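Local structure of glutamic acid/alanine-rich protein (Trypanosoma congolense, 2Y44) at residues 16-21 and 86-91; 3-8 and 116-121; 23-28 and 168-173; 37-42 and 178-183. The protein is a parasite surface protein with an elongated helical ectodomain on the cell exterior, its molecular role not being firmly established. All coordinates share one frame; numbering follows the deposited sequence.

Interaction 1 (16-21 and 86-91); sequences RALETA and ADLTAA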
loop_
_atom_site.group_PDB
_atom_site.type_symbol
_atom_site.label_atom_id
_atom_site.label_comp_id
_atom_site.label_asym_id
_atom_site.label_seq_id
_atom_site.Cartn_x
_atom_site.Cartn_y
_atom_site.Cartn_z
ATOM N N ARG A 16 -12.812 -2.806 0.014
ATOM C CA ARG A 16 -13.149 -1.499 0.578
ATOM C C ARG A 16 -12.003 -0.819 1.349
ATOM O O ARG A 16 -12.025 0.408 1.557
ATOM C CB ARG A 16 -14.375 -1.628 1.508
ATOM C CG ARG A 16 -15.599 -2.099 0.780
ATOM C CD ARG A 16 -16.637 -2.530 1.785
ATOM N NE ARG A 16 -17.812 -3.144 1.168
ATOM C CZ ARG A 16 -18.711 -3.849 1.865
ATOM N NH1 ARG A 16 -18.531 -4.075 3.182
ATOM N NH2 ARG A 16 -19.746 -4.400 1.246
ATOM N N ALA A 17 -10.982 -1.586 1.715
ATOM C CA ALA A 17 -9.895 -1.064 2.527
ATOM C C ALA A 17 -8.748 -0.532 1.667
ATOM O O ALA A 17 -7.844 0.082 2.203
ATOM C CB ALA A 17 -9.386 -2.112 3.526
ATOM N N LEU A 18 -8.791 -0.754 0.342
ATOM C CA LEU A 18 -7.614 -0.463 -0.492
ATOM C C LEU A 18 -7.329 1.039 -0.613
ATOM O O LEU A 18 -6.184 1.434 -0.641
ATOM C CB LEU A 18 -7.727 -1.063 -1.895
ATOM C CG LEU A 18 -7.825 -2.584 -2.044
ATOM C CD1 LEU A 18 -8.223 -2.963 -3.475
ATOM C CD2 LEU A 18 -6.538 -3.237 -1.606
ATOM N N GLU A 19 -8.364 1.868 -0.763
ATOM C CA GLU A 19 -8.119 3.330 -0.829
ATOM C C GLU A 19 -7.390 3.837 0.445
ATOM O O GLU A 19 -6.376 4.546 0.365
ATOM C CB GLU A 19 -9.443 4.095 -1.051
ATOM C CG GLU A 19 -9.236 5.537 -1.462
ATOM C CD GLU A 19 -10.484 6.154 -2.070
ATOM O OE1 GLU A 19 -11.598 5.567 -1.947
ATOM O OE2 GLU A 19 -10.344 7.252 -2.646
ATOM N N THR A 20 -7.856 3.407 1.604
ATOM C CA THR A 20 -7.234 3.810 2.854
ATOM C C THR A 20 -5.815 3.264 2.948
ATOM O O THR A 20 -4.912 3.981 3.328
ATOM C CB THR A 20 -8.072 3.389 4.036
ATOM O OG1 THR A 20 -9.274 4.167 4.020
ATOM C CG2 THR A 20 -7.338 3.646 5.342
ATOM N N ALA A 21 -5.632 1.999 2.592
ATOM C CA ALA A 21 -4.265 1.436 2.531
ATOM C C ALA A 21 -3.322 2.201 1.588
ATOM O O ALA A 21 -2.139 2.383 1.895
ATOM C CB ALA A 21 -4.320 -0.049 2.170
ATOM N N ALA A 86 -2.931 5.502 -7.065
ATOM C CA ALA A 86 -4.059 5.931 -7.933
ATOM C C ALA A 86 -4.410 4.789 -8.921
ATOM O O ALA A 86 -5.592 4.596 -9.254
ATOM C CB ALA A 86 -3.736 7.186 -8.655
ATOM N N ASP A 87 -3.407 4.053 -9.388
ATOM C CA ASP A 87 -3.686 2.900 -10.264
ATOM C C ASP A 87 -4.537 1.875 -9.500
ATOM O O ASP A 87 -5.512 1.310 -10.020
ATOM C CB ASP A 87 -2.394 2.191 -10.704
ATOM C CG ASP A 87 -1.562 2.976 -11.723
ATOM O OD1 ASP A 87 -2.018 3.985 -12.294
ATOM O OD2 ASP A 87 -0.413 2.547 -11.958
ATOM N N LEU A 88 -4.143 1.584 -8.265
ATOM C CA LEU A 88 -4.831 0.530 -7.527
ATOM C C LEU A 88 -6.271 0.941 -7.148
ATOM O O LEU A 88 -7.222 0.165 -7.291
ATOM C CB LEU A 88 -4.041 0.184 -6.255
ATOM C CG LEU A 88 -4.727 -0.775 -5.297
ATOM C CD1 LEU A 88 -4.955 -2.144 -5.984
ATOM C CD2 LEU A 88 -3.882 -0.968 -4.028
ATOM N N THR A 89 -6.430 2.194 -6.756
ATOM C CA THR A 89 -7.776 2.725 -6.489
ATOM C C THR A 89 -8.669 2.659 -7.739
ATOM O O THR A 89 -9.838 2.220 -7.659
ATOM C CB THR A 89 -7.710 4.157 -5.872
ATOM O OG1 THR A 89 -7.113 5.041 -6.801
ATOM C CG2 THR A 89 -6.882 4.163 -4.593
ATOM N N ALA A 90 -8.104 3.012 -8.898
ATOM C CA ALA A 90 -8.823 2.941 -10.197
ATOM C C ALA A 90 -9.182 1.508 -10.575
ATOM O O ALA A 90 -10.252 1.239 -11.150
ATOM C CB ALA A 90 -7.951 3.552 -11.323
ATOM N N ALA A 91 -8.221 0.607 -10.390
ATOM C CA ALA A 91 -8.421 -0.790 -10.733
ATOM C C ALA A 91 -9.531 -1.438 -9.929
ATOM O O ALA A 91 -10.136 -2.424 -10.392
ATOM C CB ALA A 91 -7.115 -1.573 -10.560
#
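The contact of Thr89 with Glu19 is set by a chi1 of 63°, which turns the Thr89 methyl CG2 anti to its own carbonyl carbon and lets it face the backbone of the other helix. Thr89 CG2 rests 4.0 Å from Glu19 CA and also meets the second methylene of that side chain, with 4.2 Å from Thr89 CG2 to Glu19 CG. Glu19 itself leaves the helix with CG anti to its backbone N (chi1 -166°) and continues extended. The two side chains cross at about a right angle, and the threonine methyl touches the glutamate near its root. The same Thr89 torsion leaves Thr89 OG1 hydrogen-bonded to Ala85 O, one turn back in its own helix. Glu19 CA lies 5.7 Å from Thr89 CA, a closeness consistent with the small threonine side chain. Beside this pair, Leu18 and Leu88 both direct their side chains across the gap and meet by their methyls, with 4.2 Å from Leu18 CD1 to Leu88 CD1. They are buried, and Leu88 also packs on Phe159 and Leu166 of helix 149-183. A leucine pair on the inside and a small threonine at the margin join helices 18-53 and 57-107, the antiparallel helical hairpin of this long alpha-helical bundle.

Interaction 2 (3-8 and 116-121); sequences EEVQTM and RTAAKK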
loop_
_atom_site.group_PDB
_atom_site.type_symbol
_atom_site.label_atom_id
_atom_site.label_comp_id
_atom_site.label_asym_id
_atom_site.label_seq_id
_atom_site.Cartn_x
_atom_site.Cartn_y
_atom_site.Cartn_z
ATOM N N GLU A 3 -21.949 -19.694 3.901
ATOM C CA GLU A 3 -20.477 -19.706 3.884
ATOM C C GLU A 3 -19.946 -18.839 2.737
ATOM O O GLU A 3 -18.964 -18.115 2.865
ATOM C CB GLU A 3 -19.932 -21.139 3.792
ATOM C CG GLU A 3 -18.418 -21.234 3.777
ATOM C CD GLU A 3 -17.906 -22.673 3.799
ATOM O OE1 GLU A 3 -18.663 -23.590 3.409
ATOM O OE2 GLU A 3 -16.717 -22.857 4.164
ATOM N N GLU A 4 -20.559 -18.983 1.574
ATOM C CA GLU A 4 -20.113 -18.227 0.427
ATOM C C GLU A 4 -20.349 -16.729 0.621
ATOM O O GLU A 4 -19.539 -15.909 0.209
ATOM C CB GLU A 4 -20.897 -18.721 -0.774
ATOM C CG GLU A 4 -20.114 -18.707 -1.971
ATOM C CD GLU A 4 -20.692 -17.750 -2.916
ATOM O OE1 GLU A 4 -20.657 -16.538 -2.583
ATOM O OE2 GLU A 4 -21.315 -18.225 -3.898
ATOM N N VAL A 5 -21.476 -16.389 1.240
ATOM C CA VAL A 5 -21.820 -14.988 1.469
ATOM C C VAL A 5 -20.836 -14.339 2.412
ATOM O O VAL A 5 -20.381 -13.219 2.161
ATOM C CB VAL A 5 -23.224 -14.841 2.041
ATOM C CG1 VAL A 5 -23.529 -13.379 2.355
ATOM C CG2 VAL A 5 -24.267 -15.367 1.020
ATOM N N GLN A 6 -20.484 -15.053 3.475
ATOM C CA GLN A 6 -19.552 -14.523 4.456
ATOM C C GLN A 6 -18.159 -14.427 3.875
ATOM O O GLN A 6 -17.403 -13.492 4.147
ATOM C CB GLN A 6 -19.509 -15.412 5.684
ATOM C CG GLN A 6 -20.736 -15.281 6.606
ATOM C CD GLN A 6 -20.790 -13.952 7.405
ATOM O OE1 GLN A 6 -20.301 -12.896 6.965
ATOM N NE2 GLN A 6 -21.373 -14.019 8.611
ATOM N N THR A 7 -17.833 -15.374 2.999
ATOM C CA THR A 7 -16.507 -15.350 2.356
ATOM C C THR A 7 -16.397 -14.215 1.324
ATOM O O THR A 7 -15.378 -13.532 1.227
ATOM C CB THR A 7 -16.194 -16.784 1.784
ATOM O OG1 THR A 7 -16.217 -17.717 2.870
ATOM C CG2 THR A 7 -14.855 -16.844 1.142
ATOM N N MET A 8 -17.492 -13.946 0.614
ATOM C CA MET A 8 -17.577 -12.833 -0.317
ATOM C C MET A 8 -17.503 -11.532 0.487
ATOM O O MET A 8 -16.915 -10.556 0.025
ATOM C CB MET A 8 -18.898 -12.886 -1.095
ATOM C CG MET A 8 -19.145 -11.663 -1.996
ATOM S SD MET A 8 -20.298 -11.946 -3.349
ATOM C CE MET A 8 -21.252 -13.366 -2.696
ATOM N N ARG A 116 -29.532 -13.422 4.393
ATOM C CA ARG A 116 -29.844 -11.979 4.329
ATOM C C ARG A 116 -29.034 -11.221 5.352
ATOM O O ARG A 116 -28.635 -10.075 5.124
ATOM C CB ARG A 116 -31.340 -11.739 4.593
ATOM C CG ARG A 116 -32.221 -12.224 3.498
ATOM C CD ARG A 116 -33.581 -11.599 3.582
ATOM N NE ARG A 116 -34.428 -12.035 2.479
ATOM C CZ ARG A 116 -35.758 -11.995 2.484
ATOM N NH1 ARG A 116 -36.423 -11.523 3.543
ATOM N NH2 ARG A 116 -36.427 -12.448 1.426
ATOM N N THR A 117 -28.948 -11.809 6.543
ATOM C CA THR A 117 -28.273 -11.203 7.680
ATOM C C THR A 117 -26.773 -11.058 7.446
ATOM O O THR A 117 -26.196 -10.023 7.787
ATOM C CB THR A 117 -28.523 -12.025 8.955
ATOM O OG1 THR A 117 -29.937 -12.045 9.239
ATOM C CG2 THR A 117 -27.753 -11.440 10.140
ATOM N N ALA A 118 -26.144 -12.124 6.934
ATOM C CA ALA A 118 -24.703 -12.107 6.656
ATOM C C ALA A 118 -24.418 -11.020 5.604
ATOM O O ALA A 118 -23.453 -10.243 5.747
ATOM C CB ALA A 118 -24.239 -13.485 6.144
ATOM N N ALA A 119 -25.287 -10.928 4.593
ATOM C CA ALA A 119 -25.156 -9.872 3.590
ATOM C C ALA A 119 -25.406 -8.458 4.145
ATOM O O ALA A 119 -24.624 -7.535 3.888
ATOM C CB ALA A 119 -26.015 -10.155 2.347
ATOM N N LYS A 120 -26.485 -8.309 4.923
ATOM C CA LYS A 120 -26.842 -6.994 5.435
ATOM C C LYS A 120 -25.760 -6.476 6.389
ATOM O O LYS A 120 -25.401 -5.291 6.343
ATOM C CB LYS A 120 -28.203 -7.037 6.128
ATOM C CG LYS A 120 -28.631 -5.685 6.673
ATOM C CD LYS A 120 -29.791 -5.850 7.653
ATOM C CE LYS A 120 -30.354 -4.453 7.999
ATOM N NZ LYS A 120 -31.615 -4.651 8.785
ATOM N N LYS A 121 -25.216 -7.354 7.220
ATOM C CA LYS A 121 -24.251 -6.913 8.210
ATOM C C LYS A 121 -22.865 -6.719 7.572
ATOM O O LYS A 121 -21.955 -6.205 8.204
ATOM C CB LYS A 121 -24.219 -7.847 9.419
ATOM C CG LYS A 121 -23.555 -9.177 9.184
ATOM C CD LYS A 121 -22.212 -9.237 9.914
ATOM C CE LYS A 121 -21.056 -8.840 8.977
ATOM N NZ LYS A 121 -19.730 -9.076 9.578
#
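Val5 and Gln6 touch Ala118 and Ala119 where two short helices, 2-16 and 113-120, pack side by side near one end of the elongated helical bundle. Their segments run parallel, with 1° between their directions, and their axes are 9.0 Å apart. The disulfide between Cys9 and Cys122 follows directly after both segments and ties the pair covalently.

Along segment 3-8, Val5 is the first residue to reach across. Its chi1 of 176° places CG1 anti to the backbone N, and this single branch enters the groove between the two alanines: Val5 CG1 lies 3.9 Å from Ala118 CB and 4.1 Å from Ala119 CB. It also sits over the backbone, with 3.8 Å from Val5 CG1 to Ala119 N. Leu106 of helix 57-107 packs against both Val5 and Ala119, extending the apolar cluster.

Gln6 comes next, and its chain folds at chi2 (-72°), bringing the carboxamide across instead of letting it run outward. The Ala118 methyl stands over the flat face of that amide, with Ala118 CB almost directly above Gln6 CD, 3.7 Å away. The amide face thus lies flat against the alanine at the partly exposed margin.

Thr7 turns to the other flank, against Ala140, Leu141 and Leu144 of helix 131-144. Its hydroxyl is satisfied within the helix: Thr7 OG1 donates to Glu3 O at 2.8 Å, from the opposite face of the carbonyl plane to Thr7 N, which bonds to the same oxygen.

Interaction 3 (23-28 and 168-173); sequences QSAVAA and DDVRTA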
loop_
_atom_site.group_PDB
_atom_site.type_symbol
_atom_site.label_atom_id
_atom_site.label_comp_id
_atom_site.label_asym_id
_atom_site.label_seq_id
_atom_site.Cartn_x
_atom_site.Cartn_y
_atom_site.Cartn_z
ATOM N N GLN A 23 -3.641 5.360 0.597
ATOM C CA GLN A 23 -3.313 6.684 1.109
ATOM C C GLN A 23 -2.297 6.586 2.230
ATOM O O GLN A 23 -1.451 7.466 2.360
ATOM C CB GLN A 23 -4.590 7.389 1.573
ATOM C CG GLN A 23 -5.512 7.742 0.438
ATOM C CD GLN A 23 -6.972 7.808 0.897
ATOM O OE1 GLN A 23 -7.290 7.446 2.035
ATOM N NE2 GLN A 23 -7.866 8.225 -0.001
ATOM N N SER A 24 -2.428 5.547 3.058
ATOM C CA SER A 24 -1.513 5.282 4.164
ATOM C C SER A 24 -0.105 5.021 3.643
ATOM O O SER A 24 0.854 5.571 4.173
ATOM C CB SER A 24 -1.992 4.078 4.997
ATOM O OG SER A 24 -1.074 3.767 6.044
ATOM N N ALA A 25 0.001 4.234 2.569
ATOM C CA ALA A 25 1.315 3.918 2.010
ATOM C C ALA A 25 1.963 5.178 1.471
ATOM O O ALA A 25 3.153 5.414 1.703
ATOM C CB ALA A 25 1.227 2.808 0.938
ATOM N N VAL A 26 1.191 5.995 0.739
ATOM C CA VAL A 26 1.724 7.251 0.215
ATOM C C VAL A 26 2.213 8.144 1.352
ATOM O O VAL A 26 3.325 8.701 1.294
ATOM C CB VAL A 26 0.699 7.973 -0.705
ATOM C CG1 VAL A 26 1.167 9.385 -1.049
ATOM C CG2 VAL A 26 0.509 7.102 -1.998
ATOM N N ALA A 27 1.420 8.219 2.418
ATOM C CA ALA A 27 1.774 9.105 3.531
ATOM C C ALA A 27 3.076 8.615 4.177
ATOM O O ALA A 27 3.933 9.450 4.530
ATOM C CB ALA A 27 0.648 9.132 4.578
ATOM N N ALA A 28 3.222 7.295 4.301
ATOM C CA ALA A 28 4.478 6.714 4.812
ATOM C C ALA A 28 5.682 7.091 3.936
ATOM O O ALA A 28 6.756 7.381 4.472
ATOM C CB ALA A 28 4.386 5.232 4.946
ATOM N N ASP A 168 6.220 -2.467 -1.493
ATOM C CA ASP A 168 7.632 -2.331 -1.905
ATOM C C ASP A 168 8.018 -0.863 -1.889
ATOM O O ASP A 168 9.093 -0.490 -1.435
ATOM C CB ASP A 168 7.886 -2.887 -3.294
ATOM C CG ASP A 168 9.375 -2.952 -3.633
ATOM O OD1 ASP A 168 10.139 -3.602 -2.879
ATOM O OD2 ASP A 168 9.792 -2.303 -4.610
ATOM N N ASP A 169 7.119 -0.007 -2.354
ATOM C CA ASP A 169 7.396 1.427 -2.278
ATOM C C ASP A 169 7.723 1.880 -0.839
ATOM O O ASP A 169 8.730 2.589 -0.619
ATOM C CB ASP A 169 6.178 2.206 -2.751
ATOM C CG ASP A 169 5.914 2.068 -4.205
ATOM O OD1 ASP A 169 6.831 1.702 -4.976
ATOM O OD2 ASP A 169 4.790 2.430 -4.562
ATOM N N VAL A 170 6.896 1.475 0.130
ATOM C CA VAL A 170 7.123 1.780 1.541
ATOM C C VAL A 170 8.521 1.322 2.003
ATOM O O VAL A 170 9.311 2.145 2.483
ATOM C CB VAL A 170 5.992 1.227 2.458
ATOM C CG1 VAL A 170 6.354 1.340 3.936
ATOM C CG2 VAL A 170 4.657 1.993 2.151
ATOM N N ARG A 171 8.864 0.067 1.704
ATOM C CA ARG A 171 10.185 -0.440 2.047
ATOM C C ARG A 171 11.319 0.381 1.397
ATOM O O ARG A 171 12.347 0.685 2.052
ATOM C CB ARG A 171 10.312 -1.930 1.667
ATOM C CG ARG A 171 9.466 -2.848 2.571
ATOM C CD ARG A 171 9.786 -4.337 2.322
ATOM N NE ARG A 171 9.726 -4.711 0.916
ATOM C CZ ARG A 171 8.649 -5.183 0.289
ATOM N NH1 ARG A 171 7.500 -5.381 0.943
ATOM N NH2 ARG A 171 8.745 -5.500 -1.002
ATOM N N THR A 172 11.202 0.594 0.091
ATOM C CA THR A 172 12.231 1.286 -0.689
ATOM C C THR A 172 12.483 2.712 -0.175
ATOM O O THR A 172 13.641 3.112 0.035
ATOM C CB THR A 172 11.819 1.303 -2.162
ATOM O OG1 THR A 172 11.734 -0.057 -2.615
ATOM C CG2 THR A 172 12.808 2.064 -3.023
ATOM N N ALA A 173 11.409 3.402 0.174
ATOM C CA ALA A 173 11.555 4.742 0.711
ATOM C C ALA A 173 12.090 4.733 2.149
ATOM O O ALA A 173 12.846 5.643 2.544
ATOM C CB ALA A 173 10.228 5.529 0.572
HETATM O O HOH W 1 8.427 4.453 4.029
#
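Val170 alone carries the direct contact of segment 168-173 with segment 23-28, meeting Ala25 and Ala28 across parallel helices. Two residues earlier, Asp168 holds its own helix together: Asp168 O accepts from both the backbone N and the hydroxyl of Thr172, while its carboxylate forms a salt bridge with Arg171, its hydrogen-bond geometry weak. Asp169 instead heads inward and is buried, its OD2 hydrogen-bonded to His84 of helix 57-107.

At Val170, a chi1 of 170° sets CG1 anti to the backbone N and leaves CG2 anti to the carbonyl carbon; CG2 is the branch that crosses. It presses on the Ala25 methyl, 3.7 Å from Val170 CG2 to Ala25 CB, and is 3.8 Å from Ala25 O. The methyl of Ala28, one turn on, borders the same branch more loosely, with 4.3 Å between Ala28 CB and Val170 CG2. A water lies between the two backbone carbonyls; it donates to Val170 O at 2.9 Å and, weakly, to Ala28 O at 3.4 Å.

Ala173 completes the segment, packing on Val29 and Ser32 of helix 18-53 and on Val77 of helix 57-107. One methyl of a branched side chain against two alanines gives a small, shape-based contact at the surface of the bundle. Since the polar link passes through water and bonds only carbonyls already in helices, it probably adds little directional constraint to the packing of the two helices.

Interaction 4 (37-42 and 178-183); sequences SEAKER and YEAEKA. Unlike the reference sequence in segment 178-183: Tyr178 (reference Ser).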
loop_
_atom_site.group_PDB
_atom_site.type_symbol
_atom_site.label_atom_id
_atom_site.label_comp_id
_atom_site.label_asym_id
_atom_site.label_seq_id
_atom_site.Cartn_x
_atom_site.Cartn_y
_atom_site.Cartn_z
ATOM N N SER A 37 15.296 14.011 3.210
ATOM C CA SER A 37 15.672 15.335 2.778
ATOM C C SER A 37 16.218 16.172 3.931
ATOM O O SER A 37 17.137 16.975 3.727
ATOM C CB SER A 37 14.480 16.047 2.122
ATOM O OG SER A 37 14.174 15.398 0.909
ATOM N N GLU A 38 15.630 15.992 5.110
ATOM C CA GLU A 38 16.148 16.686 6.306
ATOM C C GLU A 38 17.559 16.217 6.646
ATOM O O GLU A 38 18.429 17.045 6.999
ATOM C CB GLU A 38 15.213 16.497 7.487
ATOM C CG GLU A 38 13.921 17.296 7.334
ATOM C CD GLU A 38 12.830 16.812 8.279
ATOM O OE1 GLU A 38 13.071 15.854 9.045
ATOM O OE2 GLU A 38 11.712 17.355 8.212
ATOM N N ALA A 39 17.821 14.928 6.452
ATOM C CA ALA A 39 19.180 14.401 6.701
ATOM C C ALA A 39 20.138 14.971 5.662
ATOM O O ALA A 39 21.300 15.281 5.980
ATOM C CB ALA A 39 19.205 12.843 6.706
ATOM N N LYS A 40 19.700 15.019 4.401
ATOM C CA LYS A 40 20.489 15.684 3.365
ATOM C C LYS A 40 20.850 17.108 3.769
ATOM O O LYS A 40 21.993 17.501 3.662
ATOM C CB LYS A 40 19.713 15.754 2.044
ATOM C CG LYS A 40 20.453 16.548 1.045
ATOM C CD LYS A 40 19.699 16.686 -0.252
ATOM C CE LYS A 40 20.483 17.554 -1.232
ATOM N NZ LYS A 40 19.691 17.830 -2.510
ATOM N N GLU A 41 19.867 17.882 4.209
ATOM C CA GLU A 41 20.127 19.287 4.565
ATOM C C GLU A 41 21.135 19.377 5.716
ATOM O O GLU A 41 21.996 20.260 5.710
ATOM C CB GLU A 41 18.840 20.008 4.976
ATOM C CG GLU A 41 19.080 21.455 5.313
ATOM C CD GLU A 41 17.810 22.290 5.309
ATOM O OE1 GLU A 41 16.701 21.703 5.332
ATOM O OE2 GLU A 41 17.924 23.536 5.248
ATOM N N ARG A 42 21.031 18.486 6.695
ATOM C CA ARG A 42 21.994 18.470 7.793
ATOM C C ARG A 42 23.414 18.210 7.276
ATOM O O ARG A 42 24.362 18.887 7.688
ATOM C CB ARG A 42 21.595 17.500 8.920
ATOM C CG ARG A 42 20.391 18.008 9.769
ATOM C CD ARG A 42 20.177 17.139 11.030
ATOM N NE ARG A 42 19.872 15.752 10.696
ATOM C CZ ARG A 42 18.654 15.303 10.387
ATOM N NH1 ARG A 42 17.603 16.100 10.468
ATOM N NH2 ARG A 42 18.478 14.022 10.117
ATOM N N TYR A 178 16.756 5.531 5.764
ATOM C CA TYR A 178 17.730 4.919 6.653
ATOM C C TYR A 178 19.180 5.174 6.182
ATOM O O TYR A 178 20.045 5.548 6.973
ATOM C CB TYR A 178 17.431 3.425 6.772
ATOM C CG TYR A 178 18.352 2.688 7.721
ATOM C CD1 TYR A 178 18.242 2.864 9.103
ATOM C CD2 TYR A 178 19.392 1.903 7.234
ATOM C CE1 TYR A 178 19.099 2.199 9.975
ATOM C CE2 TYR A 178 20.228 1.199 8.097
ATOM C CZ TYR A 178 20.089 1.370 9.456
ATOM O OH TYR A 178 20.975 0.732 10.312
ATOM N N GLU A 179 19.442 5.018 4.895
ATOM C CA GLU A 179 20.777 5.368 4.378
ATOM C C GLU A 179 21.110 6.849 4.517
ATOM O O GLU A 179 22.266 7.207 4.831
ATOM C CB GLU A 179 20.890 4.995 2.918
ATOM C CG GLU A 179 20.998 3.496 2.659
ATOM C CD GLU A 179 21.373 3.230 1.216
ATOM O OE1 GLU A 179 22.582 3.278 0.872
ATOM O OE2 GLU A 179 20.443 3.050 0.417
ATOM N N ALA A 180 20.100 7.707 4.322
ATOM C CA ALA A 180 20.326 9.172 4.388
ATOM C C ALA A 180 20.762 9.555 5.798
ATOM O O ALA A 180 21.770 10.251 5.997
ATOM C CB ALA A 180 19.058 9.928 4.017
ATOM N N GLU A 181 20.058 8.991 6.778
ATOM C CA GLU A 181 20.366 9.261 8.171
ATOM C C GLU A 181 21.715 8.623 8.586
ATOM O O GLU A 181 22.523 9.266 9.274
ATOM C CB GLU A 181 19.194 8.838 9.050
ATOM C CG GLU A 181 17.970 9.826 8.928
ATOM C CD GLU A 181 16.709 9.292 9.628
ATOM O OE1 GLU A 181 16.500 8.067 9.462
ATOM O OE2 GLU A 181 15.962 10.055 10.361
ATOM N N LYS A 182 22.026 7.447 8.055
ATOM C CA LYS A 182 23.298 6.803 8.383
ATOM C C LYS A 182 24.470 7.569 7.798
ATOM O O LYS A 182 25.558 7.605 8.394
ATOM C CB LYS A 182 23.342 5.325 7.946
ATOM C CG LYS A 182 22.554 4.396 8.874
ATOM C CD LYS A 182 23.128 4.417 10.286
ATOM C CE LYS A 182 22.454 3.405 11.175
ATOM N NZ LYS A 182 23.430 2.779 12.113
ATOM N N ALA A 183 24.243 8.225 6.661
ATOM C CA ALA A 183 25.323 8.951 5.993
ATOM C C ALA A 183 25.651 10.187 6.811
ATOM O O ALA A 183 26.816 10.509 6.997
ATOM C CB ALA A 183 24.921 9.358 4.590
HETATM O O HOH W 2 16.047 13.085 9.232
#
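Segments 37-42 and 178-183 run side by side in the same direction, their axes 8.4 Å apart and crossing at 20°, an angle usual for coiled-coil packing, with Ala39 CA and Glu181 CA only 5.5 Å from each other. The closeness rests on alanine. Ala39 points its methyl straight at the partner and sets it against the backbone, 3.7 Å from Ala39 CB to Ala180 O, while Ala180 answers with its own methyl, 4.0 Å between the CB atoms of Ala39 and Ala180.

Glu181 flanks this pair. Its CG is anti to the carbonyl carbon (chi1 -73°) and lies 3.9 Å from Ala39 CB; the aliphatic part of the chain covers the alanine before the extended remainder carries the carboxylate on towards the water shared with Arg42.

Arg42 comes round from the next turn. A bend at chi3 (-61°) folds its guanidinium back over its own helix, one face lying on Ala39 CA and Glu38 O, and presents its edge to Glu181. The charged groups do not touch: Arg42 NH2 and Glu181 OE2 are 4.7 Å apart. A water in the guanidinium plane bridges them, accepting from Arg42 NH2 at 2.8 Å and donating to Glu181 OE2 at 3.2 Å. The opposite charges would probably still attract each other across this water.

In the bundle, which has no strands, helix 57-107 lines the inner side of both segments: its Ala70 and Ala71 pack on Ala180 and Ser37, Ala68 lies beside Lys40, and Arg66 meets Ala183.

Interactions 1, 3 and 4 all use helix 18-53. Interaction 1 pairs it antiparallel with helix 57-107, whereas interactions 3 and 4, with centres about 18 Å apart, pair it in parallel with helix 149-183. Interaction 2 lies toward the other end, its centre about 50 Å from that of interaction 4, and joins the short helices 2-16 and 113-120. It is the buried contact of the four, purely apolar apart from one amide; interactions 1 and 4 are partly buried, and interaction 3 lies at the surface. Leucines meet in interaction 1 beside a threonine methyl on a glutamate, whereas alanines dominate interactions 3 and 4, where a water bridges carbonyls in one and charged side chains in the other.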